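Local coordinates for uncharacterized protein Atu2452 (Agrobacterium tumefaciens, PDB 2R8B) that is of unknown function but has the alpha/beta-hydrolase fold of the dienelactone hydrolase family and is probably a serine hydrolase, at residues 197-202 and 228-233; 172-177 and 191-196; 168-173 and 238-243; 103-108 and 148-153. One frame throughout, in Å; residues are numbered along the deposited sequence.

Interaction 1: 197-202 and 228-233; sequences ERDPIC and GGHEIR
His-230 reaches across to the carboxylate of Asp-199, and its side chain can be followed from CB outward. His-230 CB lies 3.5 Å from Asp-199 OD1. With CG anti to the backbone N (chi1 -157°), the ring swings toward the loop 197-202 and presents ND1 to the carboxylate. The main bond is the nearly straight one from His-230 ND1 to Asp-199 OD2, 3.2 Å long, lying in the ring plane and using the syn lone pair of OD2; the bond to OD1 is weak. The two flat groups are turned 63° apart. Ile-201 CD1 sits over one ring face, 4.0 Å from the centroid of the His-230 ring in a CH-pi contact, while Cys-202 SG comes to the ring edge near ND1 and CE1. At the far end NE2 makes a weak hydrogen bond to Ser-149 OG, a pattern consistent with a Ser-His-Asp triad. Asp-199 is itself steadied: OD1 accepts from Ile-201 N at 3.0 Å, an Asx turn, and OD2 also bonds His-173 ND1. Further back, Arg-198 N donates to Gly-228 O at 2.7 Å. The two loops thus meet just beyond strands 190-196 and 220-226, ahead of helices 204-217 and 234-244.

Interaction 2: 172-177 and 191-196; sequences MHPLIP and VLITAG
His-173 lays one face of its imidazole over the backbone of strand 190-196. Ala-195 CA stands 4.2 Å from the centroid of the His-173 ring in a CH-pi contact, and the carbonyl oxygen of Thr-194 lies over the same face, nearer its rim. CE1 reaches furthest along the strand, to 3.5 Å from Gly-196 N. The ring gets there because CG is anti to the carbonyl carbon (chi1 -62°), which carries it forward along strand 190-196, over Ala-195 to Gly-196. Its rotation is then fixed at both nitrogens by partners beyond the strand: NE2 is hydrogen-bonded to Glu-236 and ND1 to Asp-199.

The backbone of the same residue supplies the one hydrogen bond between the segments, from His-173 N to Thr-194 O, 2.8 Å long. Just before it, Met-172, a selenomethionine here, is paired with Thr-194 in parallel register. Thr-194 OG1 tucks under Met-172, 3.3 Å from its CA, with CB and CG close by; the hydroxyl itself is hydrogen-bonded to Glu-236. On the other side of the strand pair, the Pro-174 ring runs across Ile-193 at about a right angle, its CG 3.7 Å from Ile-193 CG2, and both side chains go on to pack against helix 204-217.

Two neighbouring parallel strands end here, and their C-terminal edge is where an alpha/beta hydrolase places its catalytic loops. His-173 accordingly sits as a second-shell residue, bonded to the carboxylate of the probable Ser-His-Asp triad.

Interaction 3: 168-173 and 238-243; sequences AAVLMH and DAVRGF
Val-170 and Val-240 bring their CG2 methyls together, 4.1 Å apart, where helix 234-244 lies along the sheet. The two side chains cross at about a right angle. Val-240 holds CG1 anti to its backbone N (chi1 173°), which sets CG2 against the strand, and that single methyl serves two partners. The second is the selenomethionine Met-172, whose chain is extended at chi2 and then bends at chi3 (95°), dropping its terminal CE to 3.7 Å from Val-240 CG2.

Strand 168-172 and helix 238-243 run almost exactly antiparallel, 177° between their directions, with axes 10.3 Å apart. This is the layered packing of the alpha/beta-hydrolase fold, in which helices flank a central, mostly parallel sheet; helix 150-161 packs on the opposite face of the same strand, against Ala-169 and Leu-171.

One helical turn after Val-240, the ring of Phe-243 reaches in toward the strand. Its CE2 corner does most of the touching: Ala-168 CB is 4.1 Å from Phe-243 CE2, and the carbonyl oxygen of Ala-169 lies 4.0 Å from the same atom. Val-170 CG1 meets the CD2-CE2 side of the ring, the two side chains sliding past each other in opposite directions. Val-170 thus splits its methyls, CG1 to the phenylalanine and CG2 to the valine. Beyond the strand, Phe-243 also packs on Leu-192 and makes a cation-pi contact with Arg-190.

Interaction 4: 103-108 and 148-153; sequences AARFFR and FSNGAN. With SO4 (sulfate ion), chain C.
Arg-105 and Phe-106, at the end of strand 103-105, pass the start of helix 150-161 with CA atoms 6.8 Å from those of Asn-150 and Gly-151 respectively. The helix follows what looks like the nucleophile elbow of an alpha/beta hydrolase, a GxSxG turn centred on Ser-149. Asn-150 carries the contact. Its CG stands anti to the backbone N (chi1 174°), sending the amide out to the loop, where OD1 accepts from Phe-106 N at 2.8 Å, in the carbonyl plane on a lone pair and almost straight at 167°. The same oxygen meets the edge of the Phe-106 ring. At the other end ND2 lies over one face of the Arg-105 guanidinium and passes close to Phe-107 CE1, donating to sulfate O1 at 3.1 Å.

The sulfate, probably from the crystallisation liquor, bridges the segments. Arg-105 meets it at the guanidinium edge, NH1 to O3 at 2.7 Å and NH2 to O2. Arg-105 NE donates to Phe-107 O, 2.9 Å away and somewhat out of the guanidinium plane, which limits how the group can turn. Phe-107 CZ packs near Asn-153 CB. Asn-153 ND2 donates almost straight to sulfate O1, while its OD1 accepts from Leu-175 N.

Coming from the N terminus, interaction 4 closes first: the loop from 103-108 to 148-153 takes in helix 117-138 and strand 143-148. From strand 168-172 onward two contacts start on overlapping segments. Interaction 2 closes the short link to the neighbouring strand 190-196, whereas interaction 3 spans to helix 234-244 and encloses all of interaction 1, which joins the loops following strands 190-196 and 220-226. Interactions 2 and 3 share Met-172 and His-173. His-173 also ties both to interaction 1, and backbone bonding between Met-172 and Ser-149 ties them to interaction 4. Interactions 1 and 2 gather the C-terminal ends of three strands; interaction 3 packs a helix on the sheet.

Interaction 1: 197-202 and 228-233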
# COMPACT_ATOMS: atom_id res chain seq x y z
N GLU A 197 -12.32 1.65 14.45
CA GLU A 197 -13.44 2.52 14.39
C GLU A 197 -13.33 3.79 15.27
O GLU A 197 -14.17 4.67 15.15
CB GLU A 197 -14.76 1.77 14.46
CG GLU A 197 -14.97 0.95 15.65
CD GLU A 197 -16.13 -0.02 15.52
OE1 GLU A 197 -16.21 -0.79 14.54
OE2 GLU A 197 -16.97 -0.03 16.45
N ARG A 198 -12.28 3.93 16.09
CA ARG A 198 -12.07 5.16 16.89
C ARG A 198 -10.69 5.75 16.68
O ARG A 198 -10.07 6.35 17.56
CB ARG A 198 -12.35 4.94 18.35
CG ARG A 198 -13.78 5.04 18.63
CD ARG A 198 -14.11 4.41 19.97
NE ARG A 198 -14.41 3.01 19.72
CZ ARG A 198 -15.60 2.45 19.92
NH1 ARG A 198 -16.58 3.17 20.42
NH2 ARG A 198 -15.77 1.15 19.64
N ASP A 199 -10.28 5.62 15.43
CA ASP A 199 -9.01 5.98 14.96
C ASP A 199 -9.07 7.48 14.74
O ASP A 199 -9.80 7.98 13.87
CB ASP A 199 -8.81 5.21 13.68
CG ASP A 199 -7.46 5.39 13.11
OD1 ASP A 199 -6.80 6.41 13.45
OD2 ASP A 199 -7.09 4.51 12.29
N PRO A 200 -8.30 8.23 15.54
CA PRO A 200 -8.51 9.66 15.45
C PRO A 200 -7.93 10.17 14.10
O PRO A 200 -8.20 11.29 13.69
CB PRO A 200 -7.72 10.21 16.65
CG PRO A 200 -6.62 9.23 16.85
CD PRO A 200 -7.17 7.89 16.44
N ILE A 201 -7.15 9.35 13.42
CA ILE A 201 -6.57 9.77 12.17
C ILE A 201 -7.44 9.35 10.97
O ILE A 201 -7.34 9.97 9.89
CB ILE A 201 -5.11 9.28 12.02
CG1 ILE A 201 -4.19 10.16 12.89
CG2 ILE A 201 -4.66 9.37 10.59
CD1 ILE A 201 -2.96 9.45 13.42
N CYS A 202 -8.28 8.33 11.15
CA CYS A 202 -9.02 7.78 10.02
C CYS A 202 -10.47 7.73 10.33
O CYS A 202 -10.93 6.78 10.98
CB CYS A 202 -8.52 6.40 9.70
SG CYS A 202 -6.78 6.40 9.57
N GLY A 228 -11.42 0.76 18.70
CA GLY A 228 -9.96 1.07 18.82
C GLY A 228 -9.40 1.98 17.73
O GLY A 228 -10.13 2.39 16.84
N GLY A 229 -8.11 2.30 17.84
CA GLY A 229 -7.55 3.52 17.28
C GLY A 229 -6.77 3.26 16.03
O GLY A 229 -7.14 2.41 15.24
N HIS A 230 -5.65 3.97 15.89
CA HIS A 230 -4.71 3.85 14.77
C HIS A 230 -3.81 2.62 14.88
O HIS A 230 -3.03 2.29 13.94
CB HIS A 230 -3.82 5.09 14.73
CG HIS A 230 -3.23 5.37 13.39
ND1 HIS A 230 -3.98 5.42 12.23
CD2 HIS A 230 -1.95 5.64 13.02
CE1 HIS A 230 -3.20 5.72 11.20
NE2 HIS A 230 -1.96 5.85 11.66
N GLU A 231 -3.86 1.95 16.03
CA GLU A 231 -3.03 0.76 16.25
C GLU A 231 -3.46 -0.40 15.35
O GLU A 231 -4.66 -0.58 15.04
CB GLU A 231 -3.04 0.33 17.72
CG GLU A 231 -4.20 -0.60 18.15
CD GLU A 231 -5.52 0.13 18.50
OE1 GLU A 231 -6.43 -0.53 19.05
OE2 GLU A 231 -5.63 1.34 18.26
N ILE A 232 -2.47 -1.15 14.90
CA ILE A 232 -2.70 -2.45 14.28
C ILE A 232 -2.98 -3.47 15.38
O ILE A 232 -2.10 -3.67 16.23
CB ILE A 232 -1.44 -2.87 13.55
CG1 ILE A 232 -1.31 -2.06 12.27
CG2 ILE A 232 -1.43 -4.38 13.27
CD1 ILE A 232 0.05 -2.29 11.65
N ARG A 233 -4.19 -4.08 15.39
CA ARG A 233 -4.48 -5.23 16.28
C ARG A 233 -4.03 -6.58 15.71
O ARG A 233 -3.93 -6.76 14.49
CB ARG A 233 -5.95 -5.29 16.73
CG ARG A 233 -6.28 -4.10 17.56
CD ARG A 233 -7.44 -4.27 18.54
NE ARG A 233 -7.65 -2.97 19.18
CZ ARG A 233 -8.48 -2.73 20.18
NH1 ARG A 233 -9.20 -3.69 20.69
NH2 ARG A 233 -8.57 -1.50 20.66

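Interaction 2: 172-177 and 191-196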
# COMPACT_ATOMS: atom_id res chain seq x y z
N MSE A 172 -3.74 -0.78 5.40
CA MSE A 172 -3.89 -0.75 6.84
C MSE A 172 -4.11 0.66 7.34
O MSE A 172 -3.22 1.49 7.31
CB MSE A 172 -2.69 -1.45 7.47
CG MSE A 172 -2.59 -2.84 6.91
SE MSE A 172 -1.30 -3.91 7.80
CE MSE A 172 -2.43 -4.85 9.13
N HIS A 173 -5.34 0.94 7.76
CA HIS A 173 -5.67 2.23 8.25
C HIS A 173 -5.34 3.27 7.18
O HIS A 173 -4.48 4.10 7.39
CB HIS A 173 -4.91 2.52 9.55
CG HIS A 173 -5.26 1.57 10.66
ND1 HIS A 173 -6.09 1.92 11.70
CD2 HIS A 173 -4.89 0.29 10.89
CE1 HIS A 173 -6.23 0.89 12.52
NE2 HIS A 173 -5.51 -0.11 12.05
N PRO A 174 -6.01 3.21 6.01
CA PRO A 174 -5.91 4.28 5.03
C PRO A 174 -6.68 5.51 5.45
O PRO A 174 -7.56 5.42 6.34
CB PRO A 174 -6.62 3.69 3.82
CG PRO A 174 -7.65 2.82 4.43
CD PRO A 174 -6.91 2.14 5.53
N LEU A 175 -6.39 6.63 4.79
CA LEU A 175 -7.09 7.91 4.97
C LEU A 175 -7.11 8.50 3.58
O LEU A 175 -6.07 8.90 3.09
CB LEU A 175 -6.26 8.83 5.85
CG LEU A 175 -6.83 10.10 6.48
CD1 LEU A 175 -5.76 11.21 6.54
CD2 LEU A 175 -8.08 10.59 5.82
N ILE A 176 -8.24 8.50 2.90
CA ILE A 176 -8.30 9.21 1.62
C ILE A 176 -9.41 10.23 1.73
O ILE A 176 -10.56 9.85 1.96
CB ILE A 176 -8.56 8.25 0.44
CG1 ILE A 176 -7.37 7.30 0.25
CG2 ILE A 176 -8.79 9.00 -0.82
CD1 ILE A 176 -6.27 7.83 -0.60
N PRO A 177 -9.05 11.53 1.62
CA PRO A 177 -9.92 12.75 1.86
C PRO A 177 -10.76 13.22 0.70
O PRO A 177 -11.74 13.98 0.88
CB PRO A 177 -8.90 13.85 2.19
CG PRO A 177 -7.61 13.40 1.45
CD PRO A 177 -7.65 11.88 1.29
N VAL A 191 -8.84 -6.46 -2.76
CA VAL A 191 -8.33 -5.63 -1.69
C VAL A 191 -8.89 -5.84 -0.28
O VAL A 191 -10.10 -6.08 -0.08
CB VAL A 191 -8.16 -4.11 -2.08
CG1 VAL A 191 -8.57 -3.83 -3.50
CG2 VAL A 191 -8.74 -3.19 -1.07
N LEU A 192 -7.96 -5.73 0.67
CA LEU A 192 -8.26 -5.78 2.10
C LEU A 192 -8.04 -4.44 2.78
O LEU A 192 -6.93 -3.89 2.75
CB LEU A 192 -7.37 -6.82 2.78
CG LEU A 192 -7.53 -6.84 4.29
CD1 LEU A 192 -8.95 -7.04 4.66
CD2 LEU A 192 -6.72 -7.93 4.88
N ILE A 193 -9.07 -3.90 3.42
CA ILE A 193 -8.89 -2.73 4.26
C ILE A 193 -9.04 -3.14 5.72
O ILE A 193 -10.01 -3.85 6.08
CB ILE A 193 -9.86 -1.65 3.91
CG1 ILE A 193 -9.73 -1.31 2.42
CG2 ILE A 193 -9.53 -0.40 4.71
CD1 ILE A 193 -10.96 -0.64 1.77
N THR A 194 -8.10 -2.73 6.56
CA THR A 194 -8.21 -2.96 7.98
C THR A 194 -8.29 -1.60 8.61
O THR A 194 -7.58 -0.66 8.23
CB THR A 194 -6.96 -3.67 8.54
OG1 THR A 194 -5.86 -2.75 8.55
CG2 THR A 194 -6.54 -4.93 7.70
N ALA A 195 -9.14 -1.46 9.61
CA ALA A 195 -9.38 -0.13 10.13
C ALA A 195 -9.88 -0.06 11.59
O ALA A 195 -10.41 -1.03 12.15
CB ALA A 195 -10.31 0.61 9.20
N GLY A 196 -9.70 1.09 12.21
CA GLY A 196 -10.11 1.20 13.59
C GLY A 196 -11.40 1.99 13.58
O GLY A 196 -11.58 2.93 12.80

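Interaction 3: 168-173 and 238-243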
# COMPACT_ATOMS: atom_id res chain seq x y z
N ALA A 168 -3.39 -7.62 -5.81
CA ALA A 168 -3.89 -7.61 -4.45
C ALA A 168 -3.32 -6.46 -3.66
O ALA A 168 -2.17 -6.06 -3.88
CB ALA A 168 -3.55 -8.88 -3.77
N ALA A 169 -4.09 -5.92 -2.73
CA ALA A 169 -3.54 -4.85 -1.92
C ALA A 169 -4.08 -4.91 -0.51
O ALA A 169 -5.28 -5.16 -0.31
CB ALA A 169 -3.84 -3.50 -2.55
N VAL A 170 -3.23 -4.72 0.49
CA VAL A 170 -3.84 -4.56 1.79
C VAL A 170 -3.60 -3.17 2.31
O VAL A 170 -2.47 -2.67 2.31
CB VAL A 170 -3.58 -5.72 2.78
CG1 VAL A 170 -2.67 -6.77 2.19
CG2 VAL A 170 -3.12 -5.22 4.12
N LEU A 171 -4.69 -2.49 2.66
CA LEU A 171 -4.58 -1.13 3.15
C LEU A 171 -4.78 -1.09 4.65
O LEU A 171 -5.87 -1.37 5.15
CB LEU A 171 -5.59 -0.25 2.45
CG LEU A 171 -5.53 -0.33 0.91
CD1 LEU A 171 -6.66 0.47 0.32
CD2 LEU A 171 -4.21 0.14 0.34
N MSE A 172 -3.74 -0.78 5.40
CA MSE A 172 -3.89 -0.75 6.84
C MSE A 172 -4.11 0.66 7.34
O MSE A 172 -3.22 1.49 7.31
CB MSE A 172 -2.69 -1.45 7.47
CG MSE A 172 -2.59 -2.84 6.91
SE MSE A 172 -1.30 -3.91 7.80
CE MSE A 172 -2.43 -4.85 9.13
N HIS A 173 -5.34 0.94 7.76
CA HIS A 173 -5.67 2.23 8.25
C HIS A 173 -5.34 3.27 7.18
O HIS A 173 -4.48 4.10 7.39
CB HIS A 173 -4.91 2.52 9.55
CG HIS A 173 -5.26 1.57 10.66
ND1 HIS A 173 -6.09 1.92 11.70
CD2 HIS A 173 -4.89 0.29 10.89
CE1 HIS A 173 -6.23 0.89 12.52
NE2 HIS A 173 -5.51 -0.11 12.05
N ASP A 238 -4.11 -11.23 11.50
CA ASP A 238 -4.78 -12.47 11.12
C ASP A 238 -5.42 -12.37 9.77
O ASP A 238 -5.13 -13.14 8.87
CB ASP A 238 -5.81 -12.84 12.16
CG ASP A 238 -5.17 -13.30 13.43
OD1 ASP A 238 -3.93 -13.53 13.44
OD2 ASP A 238 -5.90 -13.43 14.42
N ALA A 239 -6.27 -11.38 9.63
CA ALA A 239 -6.97 -11.16 8.38
C ALA A 239 -5.96 -10.98 7.23
O ALA A 239 -6.24 -11.42 6.11
CB ALA A 239 -7.92 -9.95 8.52
N VAL A 240 -4.80 -10.37 7.52
CA VAL A 240 -3.77 -10.24 6.51
C VAL A 240 -3.30 -11.63 6.09
O VAL A 240 -3.24 -11.95 4.92
CB VAL A 240 -2.59 -9.43 6.99
CG1 VAL A 240 -1.48 -9.49 5.95
CG2 VAL A 240 -2.98 -7.98 7.17
N ARG A 241 -3.03 -12.47 7.07
CA ARG A 241 -2.56 -13.81 6.80
C ARG A 241 -3.56 -14.65 6.04
O ARG A 241 -3.20 -15.30 5.07
CB ARG A 241 -2.17 -14.51 8.08
CG ARG A 241 -0.75 -14.43 8.36
CD ARG A 241 -0.42 -15.55 9.31
NE ARG A 241 -1.21 -15.30 10.50
CZ ARG A 241 -0.77 -14.60 11.54
NH1 ARG A 241 0.49 -14.16 11.55
NH2 ARG A 241 -1.59 -14.37 12.57
N GLY A 242 -4.81 -14.66 6.49
CA GLY A 242 -5.88 -15.30 5.73
C GLY A 242 -6.04 -14.74 4.32
O GLY A 242 -6.26 -15.50 3.37
N PHE A 243 -5.89 -13.42 4.16
CA PHE A 243 -6.12 -12.77 2.86
C PHE A 243 -5.05 -13.15 1.82
O PHE A 243 -5.39 -13.60 0.73
CB PHE A 243 -6.24 -11.25 3.04
CG PHE A 243 -6.36 -10.47 1.75
CD1 PHE A 243 -7.60 -10.28 1.14
CD2 PHE A 243 -5.23 -9.89 1.16
CE1 PHE A 243 -7.71 -9.54 -0.05
CE2 PHE A 243 -5.30 -9.13 -0.04
CZ PHE A 243 -6.54 -8.97 -0.66

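Interaction 4: 103-108 and 148-153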
# COMPACT_ATOMS: atom_id res chain seq x y z
N ALA A 103 11.01 12.37 10.57
CA ALA A 103 10.15 11.24 10.15
C ALA A 103 9.95 11.10 8.61
O ALA A 103 9.48 12.02 7.93
CB ALA A 103 8.82 11.26 10.90
N ALA A 104 10.32 9.95 8.07
CA ALA A 104 10.19 9.72 6.64
C ALA A 104 8.75 9.35 6.23
O ALA A 104 8.05 8.62 6.96
CB ALA A 104 11.16 8.67 6.20
N ARG A 105 8.30 9.87 5.08
CA ARG A 105 6.98 9.53 4.51
C ARG A 105 7.06 9.51 3.01
O ARG A 105 8.10 9.88 2.45
CB ARG A 105 5.85 10.47 4.96
CG ARG A 105 6.26 11.90 5.32
CD ARG A 105 5.18 12.69 6.03
NE ARG A 105 4.02 12.82 5.16
CZ ARG A 105 2.81 12.31 5.43
NH1 ARG A 105 1.82 12.46 4.54
NH2 ARG A 105 2.58 11.68 6.58
N PHE A 106 5.98 9.06 2.38
CA PHE A 106 5.93 8.91 0.94
C PHE A 106 5.41 10.10 0.11
O PHE A 106 5.41 10.00 -1.13
CB PHE A 106 5.16 7.67 0.57
CG PHE A 106 5.90 6.42 0.82
CD1 PHE A 106 5.65 5.68 1.98
CD2 PHE A 106 6.89 5.99 -0.06
CE1 PHE A 106 6.38 4.49 2.26
CE2 PHE A 106 7.62 4.83 0.19
CZ PHE A 106 7.35 4.08 1.36
N PHE A 107 4.94 11.17 0.76
CA PHE A 107 4.45 12.39 0.06
C PHE A 107 4.14 13.45 1.07
O PHE A 107 3.92 13.15 2.24
CB PHE A 107 3.22 12.15 -0.82
CG PHE A 107 2.01 11.71 -0.05
CD1 PHE A 107 1.86 10.37 0.33
CD2 PHE A 107 1.03 12.62 0.29
CE1 PHE A 107 0.77 9.93 1.04
CE2 PHE A 107 -0.06 12.21 1.02
CZ PHE A 107 -0.19 10.83 1.39
N ARG A 108 4.03 14.69 0.64
CA ARG A 108 3.99 15.79 1.59
C ARG A 108 2.60 16.21 2.03
O ARG A 108 1.70 16.39 1.23
CB ARG A 108 4.73 17.01 1.04
CG ARG A 108 4.94 18.10 2.08
CD ARG A 108 5.61 19.34 1.52
NE ARG A 108 4.69 20.21 0.80
CZ ARG A 108 4.16 21.31 1.31
NH1 ARG A 108 3.32 22.03 0.59
NH2 ARG A 108 4.46 21.67 2.54
N PHE A 148 0.71 0.65 5.52
CA PHE A 148 0.12 1.07 6.80
C PHE A 148 0.04 2.57 6.81
O PHE A 148 1.09 3.24 6.64
CB PHE A 148 1.03 0.65 7.96
CG PHE A 148 0.60 1.20 9.26
CD1 PHE A 148 -0.68 0.90 9.77
CD2 PHE A 148 1.45 2.03 10.00
CE1 PHE A 148 -1.10 1.41 10.99
CE2 PHE A 148 1.03 2.56 11.23
CZ PHE A 148 -0.25 2.25 11.73
N SER A 149 -1.18 3.10 7.00
CA SER A 149 -1.40 4.53 7.21
C SER A 149 -0.85 5.30 5.98
O SER A 149 -1.36 5.11 4.87
CB SER A 149 -0.70 4.96 8.50
OG SER A 149 -1.29 6.11 9.07
N ASN A 150 0.21 6.12 6.16
CA ASN A 150 0.79 6.89 5.05
C ASN A 150 1.18 6.06 3.85
O ASN A 150 1.11 6.55 2.72
CB ASN A 150 2.03 7.67 5.49
CG ASN A 150 2.73 8.37 4.31
OD1 ASN A 150 3.85 7.98 3.91
ND2 ASN A 150 2.10 9.41 3.77
N GLY A 151 1.59 4.82 4.11
CA GLY A 151 1.93 3.87 3.09
C GLY A 151 0.70 3.27 2.43
O GLY A 151 0.73 2.99 1.22
N ALA A 152 -0.39 3.03 3.19
CA ALA A 152 -1.61 2.56 2.53
C ALA A 152 -2.16 3.67 1.65
O ALA A 152 -2.90 3.43 0.67
CB ALA A 152 -2.62 2.15 3.53
N ASN A 153 -1.79 4.91 1.98
CA ASN A 153 -2.34 6.07 1.29
C ASN A 153 -1.74 6.25 -0.08
O ASN A 153 -2.47 6.52 -1.05
CB ASN A 153 -2.24 7.32 2.16
CG ASN A 153 -3.06 7.18 3.45
OD1 ASN A 153 -3.98 6.37 3.53
ND2 ASN A 153 -2.71 7.94 4.46
S SO4 C . -0.82 10.53 5.59
O1 SO4 C . -0.90 9.72 4.38
O2 SO4 C . 0.43 10.21 6.27
O3 SO4 C . -0.75 11.94 5.19
O4 SO4 C . -1.94 10.29 6.52